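PDB 1UKU: divalent-cation tolerance protein CutA from Pyrococcus horikoshii, which binds copper at the interface between two trimers and is involved in resistance toward heavy metals. Local coordinates for residues 2-7 against 53-58. Sequence-based numbering, arbitrary orientation.
Sequences IIVYTT and AILKTR
The Tyr5 ring meets Ile54 at its edge, near the ring plane, Tyr5 CD1 lying 4.1 Å from Ile54 CG1; the Ala53 carbonyl oxygen approaches the same ring corner obliquely, 3.5 Å from Tyr5 CD1. With Tyr5 CG anti to the backbone N and beside the carbonyl carbon (chi1 -176°), the side chain extends until its hydroxyl is hydrogen-bonded to Asn31 OD1 of the third subunit, so the face carrying Ile3, Tyr5, Ile54 and Lys56 borders the neighbouring subunits within the trimer. Strands 2-7 and 53-57 are the central antiparallel pair of the ferredoxin-like sheet of CutA. Three hydrogen-bonded pairs, Ile2 with Thr57, Val4 with Leu55 and Thr6 with Ala53, give six backbone bonds; Leu55 N to Val4 O is the shortest at 2.8 Å. Between them, the non-hydrogen-bonded pairs add CA-H...O contacts, among them Ile3 CA to Leu55 O at 3.2 Å. Beside Tyr5, Ile3 spreads its two branches: CG2 touches Ile54 CG2 at 3.7 Å, while CD1 rests against Lys56 CG, beyond which the lysine chain bends away past Tyr92 and Leu96 of helix 90-99. The other face, carrying Ile2, Val4, Leu55 and Thr57, is covered by Trp62, Leu65 and Ile69 of helix 62-72. There Ile2 and Thr57 run alongside each other; Thr57 OG1 bonds to the carbonyl of Leu26, leaving its methyl CG2 to pack 3.7 Å from Ile2 CG1.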
loop_
_atom_site.group_PDB
_atom_site.type_symbol
_atom_site.label_atom_id
_atom_site.label_comp_id
_atom_site.label_asym_id
_atom_site.label_seq_id
_atom_site.Cartn_x
_atom_site.Cartn_y
_atom_site.Cartn_z
ATOM N N ILE A 2 5.356 12.274 1.560
ATOM C CA ILE A 2 4.199 11.509 2.001
ATOM C C ILE A 2 3.542 10.735 0.867
ATOM O O ILE A 2 3.678 11.072 -0.313
ATOM C CB ILE A 2 3.154 12.409 2.693
ATOM C CG1 ILE A 2 2.545 13.390 1.708
ATOM C CG2 ILE A 2 3.745 13.163 3.876
ATOM C CD1 ILE A 2 1.401 14.234 2.245
ATOM N N ILE A 3 2.833 9.693 1.267
ATOM C CA ILE A 3 1.879 9.006 0.420
ATOM C C ILE A 3 0.498 9.427 0.848
ATOM O O ILE A 3 0.217 9.581 2.029
ATOM C CB ILE A 3 2.022 7.467 0.602
ATOM C CG1 ILE A 3 3.414 7.009 0.157
ATOM C CG2 ILE A 3 0.893 6.717 -0.080
ATOM C CD1 ILE A 3 3.792 7.377 -1.127
ATOM N N VAL A 4 -0.372 9.587 -0.124
ATOM C CA VAL A 4 -1.793 9.758 0.125
ATOM C C VAL A 4 -2.544 8.679 -0.644
ATOM O O VAL A 4 -2.351 8.529 -1.842
ATOM C CB VAL A 4 -2.263 11.139 -0.281
ATOM C CG1 VAL A 4 -3.794 11.307 -0.096
ATOM C CG2 VAL A 4 -1.515 12.168 0.539
ATOM N N TYR A 5 -3.401 7.955 0.048
ATOM C CA TYR A 5 -4.230 6.906 -0.552
ATOM C C TYR A 5 -5.687 7.383 -0.572
ATOM O O TYR A 5 -6.221 7.872 0.415
ATOM C CB TYR A 5 -4.125 5.614 0.246
ATOM C CG TYR A 5 -4.857 4.405 -0.303
ATOM C CD1 TYR A 5 -4.479 3.837 -1.496
ATOM C CD2 TYR A 5 -5.935 3.817 0.387
ATOM C CE1 TYR A 5 -5.133 2.708 -2.014
ATOM C CE2 TYR A 5 -6.599 2.678 -0.131
ATOM C CZ TYR A 5 -6.174 2.136 -1.326
ATOM O OH TYR A 5 -6.794 1.006 -1.836
ATOM N N THR A 6 -6.345 7.211 -1.708
ATOM C CA THR A 6 -7.771 7.437 -1.853
ATOM C C THR A 6 -8.310 6.408 -2.841
ATOM O O THR A 6 -7.555 5.710 -3.499
ATOM C CB THR A 6 -8.049 8.898 -2.269
ATOM O OG1 THR A 6 -9.468 9.135 -2.202
ATOM C CG2 THR A 6 -7.601 9.231 -3.667
ATOM N N THR A 7 -9.619 6.265 -2.896
ATOM C CA THR A 7 -10.231 5.326 -3.803
ATOM C C THR A 7 -11.276 6.026 -4.604
ATOM O O THR A 7 -11.846 7.015 -4.160
ATOM C CB THR A 7 -10.838 4.118 -3.100
ATOM O OG1 THR A 7 -12.057 4.493 -2.424
ATOM C CG2 THR A 7 -9.913 3.546 -2.054
ATOM N N ALA A 53 -5.828 4.716 -5.580
ATOM C CA ALA A 53 -4.810 5.666 -6.043
ATOM C C ALA A 53 -3.832 5.958 -4.926
ATOM O O ALA A 53 -4.218 6.386 -3.833
ATOM C CB ALA A 53 -5.454 6.943 -6.503
ATOM N N ILE A 54 -2.577 5.694 -5.233
ATOM C CA ILE A 54 -1.453 5.991 -4.373
ATOM C C ILE A 54 -0.791 7.247 -4.948
ATOM O O ILE A 54 -0.217 7.227 -6.037
ATOM C CB ILE A 54 -0.458 4.810 -4.345
ATOM C CG1 ILE A 54 -1.112 3.540 -3.788
ATOM C CG2 ILE A 54 0.759 5.173 -3.484
ATOM C CD1 ILE A 54 -0.442 2.237 -4.246
ATOM N N LEU A 55 -0.853 8.332 -4.197
ATOM C CA LEU A 55 -0.302 9.625 -4.587
ATOM C C LEU A 55 0.946 9.951 -3.799
ATOM O O LEU A 55 1.027 9.627 -2.632
ATOM C CB LEU A 55 -1.335 10.738 -4.365
ATOM C CG LEU A 55 -2.794 10.429 -4.756
ATOM C CD1 LEU A 55 -3.679 11.579 -4.426
ATOM C CD2 LEU A 55 -2.889 10.078 -6.244
ATOM N N LYS A 56 1.906 10.604 -4.444
ATOM C CA LYS A 56 3.190 10.920 -3.801
ATOM C C LYS A 56 3.387 12.420 -3.859
ATOM O O LYS A 56 3.287 13.024 -4.914
ATOM C CB LYS A 56 4.338 10.166 -4.485
ATOM C CG LYS A 56 4.083 8.632 -4.571
ATOM C CD LYS A 56 5.035 7.858 -5.502
ATOM C CE LYS A 56 4.306 6.883 -6.497
ATOM N NZ LYS A 56 3.788 7.480 -7.843
ATOM N N THR A 57 3.656 13.047 -2.705
ATOM C CA THR A 57 3.858 14.508 -2.697
ATOM C C THR A 57 4.703 14.923 -1.486
ATOM O O THR A 57 5.207 14.080 -0.760
ATOM C CB THR A 57 2.517 15.262 -2.778
ATOM O OG1 THR A 57 2.765 16.646 -3.106
ATOM C CG2 THR A 57 1.778 15.250 -1.449
ATOM N N ARG A 58 4.868 16.233 -1.318
ATOM C CA ARG A 58 5.574 16.777 -0.173
ATOM C C ARG A 58 4.688 16.903 1.032
ATOM O O ARG A 58 3.514 17.177 0.924
ATOM C CB ARG A 58 6.136 18.170 -0.475
ATOM C CG ARG A 58 7.014 18.282 -1.697
ATOM C CD ARG A 58 7.829 19.561 -1.694
ATOM N NE ARG A 58 7.030 20.747 -1.434
ATOM C CZ ARG A 58 6.665 21.632 -2.346
ATOM N NH1 ARG A 58 6.944 21.436 -3.649
ATOM N NH2 ARG A 58 5.952 22.693 -1.986
#